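Local structure of glycoside hydrolase family protein (Novosphingobium sp. PP1Y, 6Q2F) at residues Pro55-Ile66 and Gly84-Thr95; Ala288-Ser296 and Thr304-Ser312. The protein probably hydrolyses terminal alpha-L-rhamnose residues from glycosidic substrates, acting as an alpha-L-rhamnosidase. All coordinates share one frame; numbering follows the deposited sequence.

Contact 1. Residues Pro55-Ile66 and Gly84-Thr95; sequences PRVWWHWMNGNI and GGLQNFDANLQT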
loop_
_atom_site.group_PDB
_atom_site.type_symbol
_atom_site.label_atom_id
_atom_site.label_comp_id
_atom_site.label_asym_id
_atom_site.label_seq_id
_atom_site.Cartn_x
_atom_site.Cartn_y
_atom_site.Cartn_z
ATOM N N PRO A 55 5.365 17.570 8.265
ATOM C CA PRO A 55 5.577 16.312 7.558
ATOM C C PRO A 55 6.988 15.797 7.772
ATOM O O PRO A 55 7.916 16.534 8.125
ATOM C CB PRO A 55 5.350 16.681 6.090
ATOM C CG PRO A 55 5.859 18.080 6.012
ATOM C CD PRO A 55 5.398 18.713 7.334
ATOM N N ARG A 56 7.128 14.495 7.566
ATOM C CA ARG A 56 8.414 13.825 7.620
ATOM C C ARG A 56 8.926 13.622 6.199
ATOM O O ARG A 56 8.199 13.811 5.221
ATOM C CB ARG A 56 8.274 12.483 8.338
ATOM C CG ARG A 56 8.260 12.528 9.865
ATOM C CD ARG A 56 7.117 13.326 10.495
ATOM N NE ARG A 56 7.171 13.139 11.949
ATOM C CZ ARG A 56 6.776 14.017 12.862
ATOM N NH1 ARG A 56 6.256 15.192 12.481
ATOM N NH2 ARG A 56 6.897 13.700 14.153
ATOM N N VAL A 57 10.195 13.226 6.086
ATOM C CA VAL A 57 10.742 12.793 4.803
ATOM C C VAL A 57 11.472 11.466 4.983
ATOM O O VAL A 57 12.010 11.159 6.047
ATOM C CB VAL A 57 11.697 13.838 4.176
ATOM C CG1 VAL A 57 10.982 15.185 4.028
ATOM C CG2 VAL A 57 12.961 13.954 4.998
ATOM N N TRP A 58 11.477 10.670 3.929
ATOM C CA TRP A 58 12.418 9.580 3.841
ATOM C C TRP A 58 13.779 10.148 3.444
ATOM O O TRP A 58 13.878 11.131 2.698
ATOM C CB TRP A 58 11.938 8.528 2.836
ATOM C CG TRP A 58 10.925 7.597 3.450
ATOM C CD1 TRP A 58 10.351 7.718 4.683
ATOM C CD2 TRP A 58 10.407 6.385 2.885
ATOM N NE1 TRP A 58 9.497 6.668 4.912
ATOM C CE2 TRP A 58 9.519 5.834 3.830
ATOM C CE3 TRP A 58 10.625 5.703 1.684
ATOM C CZ2 TRP A 58 8.822 4.650 3.599
ATOM C CZ3 TRP A 58 9.935 4.521 1.455
ATOM C CH2 TRP A 58 9.055 4.002 2.411
ATOM N N TRP A 59 14.838 9.532 3.967
ATOM C CA TRP A 59 16.186 10.117 3.908
ATOM C C TRP A 59 17.183 8.997 3.603
ATOM O O TRP A 59 17.842 8.456 4.493
ATOM C CB TRP A 59 16.489 10.828 5.220
ATOM C CG TRP A 59 17.772 11.582 5.301
ATOM C CD1 TRP A 59 18.230 12.566 4.447
ATOM C CD2 TRP A 59 18.714 11.508 6.369
ATOM N NE1 TRP A 59 19.429 13.066 4.914
ATOM C CE2 TRP A 59 19.744 12.431 6.090
ATOM C CE3 TRP A 59 18.800 10.732 7.525
ATOM C CZ2 TRP A 59 20.838 12.597 6.928
ATOM C CZ3 TRP A 59 19.897 10.883 8.348
ATOM C CH2 TRP A 59 20.898 11.817 8.052
ATOM N N HIS A 60 17.283 8.647 2.326
ATOM C CA HIS A 60 18.090 7.511 1.909
ATOM C C HIS A 60 19.567 7.875 1.872
ATOM O O HIS A 60 19.947 8.898 1.305
ATOM C CB HIS A 60 17.653 7.020 0.531
ATOM C CG HIS A 60 16.304 6.371 0.515
ATOM N ND1 HIS A 60 15.133 7.091 0.408
ATOM C CD2 HIS A 60 15.944 5.066 0.565
ATOM C CE1 HIS A 60 14.108 6.256 0.409
ATOM N NE2 HIS A 60 14.573 5.023 0.504
ATOM N N TRP A 61 20.396 7.033 2.474
ATOM C CA TRP A 61 21.844 7.103 2.326
ATOM C C TRP A 61 22.229 6.220 1.143
ATOM O O TRP A 61 22.121 4.997 1.221
ATOM C CB TRP A 61 22.541 6.635 3.604
ATOM C CG TRP A 61 22.474 7.600 4.746
ATOM C CD1 TRP A 61 21.789 8.767 4.795
ATOM C CD2 TRP A 61 23.129 7.459 6.012
ATOM N NE1 TRP A 61 21.968 9.374 6.016
ATOM C CE2 TRP A 61 22.796 8.585 6.779
ATOM C CE3 TRP A 61 23.955 6.471 6.576
ATOM C CZ2 TRP A 61 23.285 8.777 8.076
ATOM C CZ3 TRP A 61 24.442 6.669 7.842
ATOM C CH2 TRP A 61 24.101 7.815 8.585
HETATM N N MSE A 62 22.663 6.838 0.047
HETATM C CA MSE A 62 22.839 6.122 -1.208
HETATM C C MSE A 62 24.219 5.448 -1.321
HETATM O O MSE A 62 25.202 6.109 -1.635
HETATM C CB MSE A 62 22.636 7.073 -2.400
HETATM C CG MSE A 62 21.227 7.661 -2.566
HETATM SE SE MSE A 62 19.804 6.353 -2.367
HETATM C CE MSE A 62 20.416 5.232 -3.844
ATOM N N ASN A 63 24.285 4.135 -1.062
ATOM C CA ASN A 63 25.464 3.328 -1.392
ATOM C C ASN A 63 26.734 3.881 -0.741
ATOM O O ASN A 63 27.772 4.024 -1.383
ATOM C CB ASN A 63 25.616 3.241 -2.919
ATOM C CG ASN A 63 26.568 2.144 -3.373
ATOM O OD1 ASN A 63 26.917 2.086 -4.551
ATOM N ND2 ASN A 63 26.969 1.256 -2.456
ATOM N N GLY A 64 26.656 4.192 0.549
ATOM C CA GLY A 64 27.829 4.674 1.253
ATOM C C GLY A 64 28.193 6.132 0.996
ATOM O O GLY A 64 29.173 6.619 1.581
ATOM N N ASN A 65 27.454 6.848 0.144
ATOM C CA ASN A 65 27.720 8.268 -0.110
ATOM C C ASN A 65 27.204 9.095 1.066
ATOM O O ASN A 65 26.088 9.624 1.055
ATOM C CB ASN A 65 27.067 8.697 -1.416
ATOM C CG ASN A 65 27.861 8.250 -2.630
ATOM O OD1 ASN A 65 28.995 8.658 -2.806
ATOM N ND2 ASN A 65 27.262 7.416 -3.470
ATOM N N ILE A 66 28.045 9.228 2.094
ATOM C CA ILE A 66 27.629 9.741 3.398
ATOM C C ILE A 66 28.762 10.558 3.989
ATOM O O ILE A 66 29.903 10.097 4.021
ATOM C CB ILE A 66 27.298 8.598 4.382
ATOM C CG1 ILE A 66 26.276 7.618 3.797
ATOM C CG2 ILE A 66 26.843 9.152 5.719
ATOM C CD1 ILE A 66 26.483 6.172 4.323
ATOM N N GLY A 84 9.342 18.006 9.938
ATOM C CA GLY A 84 9.232 17.587 11.322
ATOM C C GLY A 84 10.032 16.344 11.673
ATOM O O GLY A 84 10.186 16.004 12.848
ATOM N N GLY A 85 10.533 15.636 10.679
ATOM C CA GLY A 85 11.256 14.415 10.987
ATOM C C GLY A 85 11.714 13.738 9.720
ATOM O O GLY A 85 11.435 14.195 8.605
ATOM N N LEU A 86 12.431 12.640 9.908
ATOM C CA LEU A 86 13.093 11.998 8.786
ATOM C C LEU A 86 13.280 10.528 9.109
ATOM O O LEU A 86 13.424 10.148 10.268
ATOM C CB LEU A 86 14.440 12.668 8.473
ATOM C CG LEU A 86 15.612 12.502 9.447
ATOM C CD1 LEU A 86 16.813 13.240 8.843
ATOM C CD2 LEU A 86 15.330 13.068 10.854
ATOM N N GLN A 87 13.262 9.706 8.072
ATOM C CA GLN A 87 13.303 8.257 8.238
ATOM C C GLN A 87 14.454 7.740 7.392
ATOM O O GLN A 87 14.400 7.789 6.161
ATOM C CB GLN A 87 11.953 7.639 7.859
ATOM C CG GLN A 87 10.767 8.407 8.524
ATOM C CD GLN A 87 9.454 7.619 8.592
ATOM O OE1 GLN A 87 9.144 6.820 7.726
ATOM N NE2 GLN A 87 8.673 7.876 9.619
ATOM N N ASN A 88 15.506 7.295 8.058
ATOM C CA ASN A 88 16.749 6.938 7.395
ATOM C C ASN A 88 16.691 5.538 6.796
ATOM O O ASN A 88 16.095 4.630 7.369
ATOM C CB ASN A 88 17.911 7.029 8.386
ATOM C CG ASN A 88 19.244 6.668 7.752
ATOM O OD1 ASN A 88 19.956 5.784 8.226
ATOM N ND2 ASN A 88 19.564 7.322 6.645
ATOM N N PHE A 89 17.349 5.368 5.647
ATOM C CA PHE A 89 17.613 4.064 5.050
ATOM C C PHE A 89 19.053 4.033 4.587
ATOM O O PHE A 89 19.523 4.987 3.944
ATOM C CB PHE A 89 16.722 3.779 3.837
ATOM C CG PHE A 89 15.259 3.882 4.116
ATOM C CD1 PHE A 89 14.572 2.800 4.618
ATOM C CD2 PHE A 89 14.572 5.066 3.869
ATOM C CE1 PHE A 89 13.209 2.888 4.868
ATOM C CE2 PHE A 89 13.210 5.162 4.124
ATOM C CZ PHE A 89 12.531 4.077 4.616
ATOM N N ASP A 90 19.758 2.949 4.909
ATOM C CA ASP A 90 21.047 2.689 4.267
ATOM C C ASP A 90 20.761 1.805 3.060
ATOM O O ASP A 90 20.565 0.600 3.204
ATOM C CB ASP A 90 22.044 2.044 5.219
ATOM C CG ASP A 90 23.452 2.004 4.635
ATOM O OD1 ASP A 90 24.062 3.094 4.520
ATOM O OD2 ASP A 90 23.932 0.908 4.271
ATOM N N ALA A 91 20.739 2.401 1.870
ATOM C CA ALA A 91 20.262 1.738 0.657
ATOM C C ALA A 91 21.439 1.340 -0.226
ATOM O O ALA A 91 22.154 2.210 -0.735
ATOM C CB ALA A 91 19.306 2.648 -0.119
ATOM N N ASN A 92 21.615 0.032 -0.432
ATOM C CA ASN A 92 22.748 -0.497 -1.191
ATOM C C ASN A 92 22.380 -0.648 -2.667
ATOM O O ASN A 92 22.411 -1.732 -3.239
ATOM C CB ASN A 92 23.201 -1.826 -0.599
ATOM C CG ASN A 92 24.529 -2.311 -1.187
ATOM O OD1 ASN A 92 24.577 -3.300 -1.924
ATOM N ND2 ASN A 92 25.608 -1.615 -0.858
ATOM N N LEU A 93 21.999 0.471 -3.275
ATOM C CA LEU A 93 21.725 0.537 -4.704
ATOM C C LEU A 93 22.924 1.168 -5.396
ATOM O O LEU A 93 23.438 2.193 -4.937
ATOM C CB LEU A 93 20.462 1.351 -4.993
ATOM C CG LEU A 93 19.154 0.820 -4.411
ATOM C CD1 LEU A 93 17.986 1.593 -4.979
ATOM C CD2 LEU A 93 18.993 -0.662 -4.744
ATOM N N GLN A 94 23.361 0.555 -6.490
ATOM C CA GLN A 94 24.552 1.007 -7.197
ATOM C C GLN A 94 24.461 2.496 -7.551
ATOM O O GLN A 94 23.568 2.918 -8.291
ATOM C CB GLN A 94 24.754 0.167 -8.453
ATOM C CG GLN A 94 26.011 0.560 -9.222
ATOM C CD GLN A 94 26.545 -0.562 -10.081
ATOM O OE1 GLN A 94 27.745 -0.841 -10.072
ATOM N NE2 GLN A 94 25.657 -1.218 -10.826
ATOM N N THR A 95 25.382 3.286 -7.000
ATOM C CA THR A 95 25.383 4.741 -7.114
ATOM C C THR A 95 26.826 5.193 -7.289
ATOM O O THR A 95 27.706 4.710 -6.562
ATOM C CB THR A 95 24.792 5.440 -5.877
ATOM O OG1 THR A 95 23.491 4.922 -5.591
ATOM C CG2 THR A 95 24.686 6.935 -6.125
HETATM O O HOH W 1 24.508 3.884 2.066
HETATM O O HOH W 2 26.602 0.594 0.314
#
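The ring of Phe89 fills the hollow between Trp58 and His60 on the neighbouring parallel strand. Its CE2-CZ edge drops onto the indole face of Trp58, CE2 lying 3.3 Å from Trp58 CD2 with the planes at 68°, a T-shaped pair. Its broad side faces the imidazole of His60 in an offset stack, centroids 4.6 Å apart and planes at 20°. Two residues before Phe89, the amide of Gln87 lies at the indole edge and OE1 accepts a hydrogen bond from Trp58 NE1 at 2.8 Å, a bent bond that pins the ring's rotation. Arg56 lays its guanidinium over the Gly84 carbonyl and CG over Gly85; a side chain on Gly85 would crowd that CG. Arg56 NE forms a salt bridge with Glu127, and Arg56 NH1 bonds to Arg54 O.

The other face of the sheet, with Trp59, Trp61, Leu86 and Asn88, packs against helices 68-81 and 108-124. Leu86 sets CD1 over the six-membered ring of Trp59 as a CH-pi contact, 3.8 Å from the centroid. Asn88, its CG anti to the backbone N (chi1 -180°), swings ND2 back to the Trp59 carbonyl at 3.0 Å; the same nitrogen lies over the face of Trp61. At the C-terminal ends Asn63 reaches across the loop, OD1 accepting from Thr95 N at 3.1 Å, while a water joins Trp61 O, Gly64 N and Asp90 OD1, which also accepts from Trp110.

Main-chain bonds from Val57 to Asn63 hold this beta-alpha-beta unit of the (beta/alpha)8 barrel, strands 56-62 and 85-91 joined through helix 68-81. Trp58 NE1, Asn88 ND2 and the Trp59 carbonyl thus each have a partner across the contact, and the side chain of Trp58, about 5 Å from the bound sodium ion, is held by an amide and an aromatic edge.

Contact 2. Residues Ala288-Ser296 and Thr304-Ser312; sequences AAFAGTLES and TPIKALELS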
loop_
_atom_site.group_PDB
_atom_site.type_symbol
_atom_site.label_atom_id
_atom_site.label_comp_id
_atom_site.label_asym_id
_atom_site.label_seq_id
_atom_site.Cartn_x
_atom_site.Cartn_y
_atom_site.Cartn_z
ATOM N N ALA A 288 4.479 -11.656 -15.503
ATOM C CA ALA A 288 4.735 -13.081 -15.636
ATOM C C ALA A 288 3.723 -13.630 -16.628
ATOM O O ALA A 288 2.657 -14.118 -16.241
ATOM C CB ALA A 288 4.649 -13.789 -14.289
ATOM N N ALA A 289 4.046 -13.546 -17.916
ATOM C CA ALA A 289 3.059 -13.673 -18.983
ATOM C C ALA A 289 3.064 -15.092 -19.543
ATOM O O ALA A 289 3.983 -15.480 -20.277
ATOM C CB ALA A 289 3.314 -12.641 -20.084
ATOM N N PHE A 290 2.030 -15.857 -19.184
ATOM C CA PHE A 290 1.684 -17.105 -19.854
ATOM C C PHE A 290 0.433 -17.716 -19.245
ATOM O O PHE A 290 0.303 -17.811 -18.021
ATOM C CB PHE A 290 2.821 -18.118 -19.794
ATOM C CG PHE A 290 3.320 -18.531 -21.142
ATOM C CD1 PHE A 290 2.543 -18.335 -22.272
ATOM C CD2 PHE A 290 4.576 -19.099 -21.288
ATOM C CE1 PHE A 290 3.006 -18.712 -23.534
ATOM C CE2 PHE A 290 5.045 -19.476 -22.542
ATOM C CZ PHE A 290 4.260 -19.284 -23.667
ATOM N N ALA A 291 -0.495 -18.116 -20.097
ATOM C CA ALA A 291 -1.617 -18.939 -19.698
ATOM C C ALA A 291 -1.392 -20.340 -20.245
ATOM O O ALA A 291 -0.407 -20.615 -20.936
ATOM C CB ALA A 291 -2.933 -18.341 -20.195
ATOM N N GLY A 292 -2.319 -21.232 -19.935
ATOM C CA GLY A 292 -2.272 -22.572 -20.473
ATOM C C GLY A 292 -3.643 -23.204 -20.447
ATOM O O GLY A 292 -4.422 -22.956 -19.522
ATOM N N THR A 293 -3.959 -24.007 -21.455
ATOM C CA THR A 293 -5.250 -24.677 -21.526
ATOM C C THR A 293 -5.034 -26.172 -21.707
ATOM O O THR A 293 -4.137 -26.600 -22.440
ATOM C CB THR A 293 -6.114 -24.113 -22.669
ATOM O OG1 THR A 293 -6.341 -22.714 -22.449
ATOM C CG2 THR A 293 -7.460 -24.822 -22.738
ATOM N N LEU A 294 -5.849 -26.955 -21.016
ATOM C CA LEU A 294 -5.857 -28.402 -21.134
ATOM C C LEU A 294 -7.011 -28.791 -22.046
ATOM O O LEU A 294 -8.173 -28.493 -21.735
ATOM C CB LEU A 294 -6.018 -29.040 -19.755
ATOM C CG LEU A 294 -6.128 -30.556 -19.576
ATOM C CD1 LEU A 294 -4.854 -31.243 -20.041
ATOM C CD2 LEU A 294 -6.467 -30.941 -18.147
ATOM N N GLU A 295 -6.695 -29.518 -23.110
ATOM C CA GLU A 295 -7.693 -29.986 -24.052
ATOM C C GLU A 295 -7.529 -31.470 -24.244
ATOM O O GLU A 295 -6.493 -32.024 -23.967
ATOM C CB GLU A 295 -7.574 -29.304 -25.403
ATOM C CG GLU A 295 -6.869 -27.969 -25.435
ATOM C CD GLU A 295 -7.194 -27.178 -26.685
ATOM O OE1 GLU A 295 -6.293 -26.901 -27.475
ATOM O OE2 GLU A 295 -8.357 -26.831 -26.882
ATOM N N SER A 296 -8.579 -32.109 -24.711
ATOM C CA SER A 296 -8.567 -33.547 -24.946
ATOM C C SER A 296 -9.029 -33.818 -26.371
ATOM O O SER A 296 -10.136 -33.418 -26.754
ATOM C CB SER A 296 -9.459 -34.273 -23.940
ATOM O OG SER A 296 -10.799 -33.831 -24.038
ATOM N N THR A 304 -11.803 -30.398 -27.374
ATOM C CA THR A 304 -12.761 -29.772 -26.470
ATOM C C THR A 304 -11.998 -29.338 -25.226
ATOM O O THR A 304 -11.480 -30.201 -24.490
ATOM C CB THR A 304 -13.896 -30.737 -26.115
ATOM O OG1 THR A 304 -13.427 -31.711 -25.175
ATOM C CG2 THR A 304 -14.387 -31.462 -27.360
ATOM N N PRO A 305 -11.864 -28.037 -24.963
ATOM C CA PRO A 305 -11.114 -27.602 -23.779
ATOM C C PRO A 305 -11.719 -28.145 -22.491
ATOM O O PRO A 305 -12.939 -28.174 -22.311
ATOM C CB PRO A 305 -11.190 -26.069 -23.847
ATOM C CG PRO A 305 -12.290 -25.762 -24.816
ATOM C CD PRO A 305 -12.294 -26.900 -25.793
ATOM N N ILE A 306 -10.840 -28.597 -21.599
ATOM C CA ILE A 306 -11.250 -29.100 -20.293
ATOM C C ILE A 306 -11.264 -27.987 -19.256
ATOM O O ILE A 306 -12.276 -27.760 -18.587
ATOM C CB ILE A 306 -10.321 -30.259 -19.867
ATOM C CG1 ILE A 306 -10.510 -31.459 -20.801
ATOM C CG2 ILE A 306 -10.572 -30.646 -18.422
ATOM C CD1 ILE A 306 -9.535 -32.596 -20.559
ATOM N N LYS A 307 -10.149 -27.270 -19.131
ATOM C CA LYS A 307 -9.974 -26.225 -18.133
ATOM C C LYS A 307 -8.670 -25.501 -18.429
ATOM O O LYS A 307 -7.745 -26.082 -19.000
ATOM C CB LYS A 307 -9.946 -26.801 -16.707
ATOM C CG LYS A 307 -9.958 -25.754 -15.594
ATOM C CD LYS A 307 -9.946 -26.409 -14.228
ATOM C CE LYS A 307 -10.826 -25.668 -13.240
ATOM N NZ LYS A 307 -11.124 -26.545 -12.078
ATOM N N ALA A 308 -8.612 -24.230 -18.047
ATOM C CA ALA A 308 -7.394 -23.448 -18.187
ATOM C C ALA A 308 -6.525 -23.590 -16.942
ATOM O O ALA A 308 -6.995 -23.958 -15.863
ATOM C CB ALA A 308 -7.715 -21.972 -18.437
ATOM N N LEU A 309 -5.239 -23.290 -17.109
ATOM C CA LEU A 309 -4.259 -23.374 -16.031
ATOM C C LEU A 309 -3.512 -22.052 -15.952
ATOM O O LEU A 309 -2.713 -21.742 -16.841
ATOM C CB LEU A 309 -3.268 -24.519 -16.260
ATOM C CG LEU A 309 -3.766 -25.964 -16.295
ATOM C CD1 LEU A 309 -4.214 -26.364 -17.689
ATOM C CD2 LEU A 309 -2.689 -26.906 -15.791
ATOM N N GLU A 310 -3.759 -21.276 -14.895
ATOM C CA GLU A 310 -2.879 -20.149 -14.614
ATOM C C GLU A 310 -1.531 -20.684 -14.163
ATOM O O GLU A 310 -1.458 -21.541 -13.275
ATOM C CB GLU A 310 -3.465 -19.231 -13.545
ATOM C CG GLU A 310 -4.253 -18.046 -14.089
ATOM C CD GLU A 310 -4.373 -16.917 -13.076
ATOM O OE1 GLU A 310 -3.356 -16.237 -12.810
ATOM O OE2 GLU A 310 -5.483 -16.716 -12.538
ATOM N N LEU A 311 -0.465 -20.195 -14.789
ATOM C CA LEU A 311 0.884 -20.658 -14.509
ATOM C C LEU A 311 1.608 -19.657 -13.622
ATOM O O LEU A 311 1.268 -18.470 -13.579
ATOM C CB LEU A 311 1.660 -20.876 -15.806
ATOM C CG LEU A 311 1.023 -21.939 -16.699
ATOM C CD1 LEU A 311 1.805 -22.099 -18.000
ATOM C CD2 LEU A 311 0.907 -23.269 -15.947
ATOM N N SER A 312 2.584 -20.127 -12.880
ATOM C CA SER A 312 3.300 -19.290 -11.966
ATOM C C SER A 312 4.618 -19.892 -11.636
ATOM O O SER A 312 5.030 -20.831 -12.246
ATOM C CB SER A 312 2.499 -19.133 -10.683
ATOM O OG SER A 312 2.531 -20.294 -9.903
#
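Gly292-Ser296 and Thr304-Leu309 run antiparallel, and a classic beta bulge shifts the register where Ile306 and Lys307 both face Leu294. The Leu294 carbonyl receives Ile306 N at 2.7 Å, in the carbonyl plane, and a weak second bond from Lys307 N; Leu294 N returns a bond to Lys307 O at 2.9 Å.

The bulge turns Ile306 toward the partner strand. CG1 stands anti to its own carbonyl carbon (chi1 -66°), carrying CD1 to 3.8 Å from Ser296 CB and across Leu294, near its CG. Leu294 is filled in from its other flank by Leu309, whose CD1 lies 3.8 Å from Leu294 CB. With an alanine at Ile306, the hollow between Leu294 and Ser296 would probably be left underfilled and the Phe320 and Phe328 side chains would lose a neighbour. On the reverse face, Thr293 CG2 and Pro305 CB lie side by side, 4.1 Å apart. Lys307 leads away to a salt bridge with Asp380.

This is a bulged beta hairpin at the edge of a six-stranded antiparallel sheet, its apolar side packed on strands 268-277 and 316-325 as in a beta sandwich.

Contact 1 is buried, whereas contact 2 is partly exposed and lies farther from the centre of the chain; their centres are about 44 Å apart and their nearest atoms about 21 Å, without touching. They share no strand or sheet. Contact 1 joins neighbouring parallel strands through a helical crossover, contact 2 antiparallel strands through a short turn, with its outermost strand at a sheet edge. Both are held by main-chain bonds; contact 2 adds mainly aliphatic packing, contact 1 aromatic rings and side-chain amides. The difference matches their settings: a parallel sheet covered by helices near a bound sodium ion, against the rim of a separate all-beta layer.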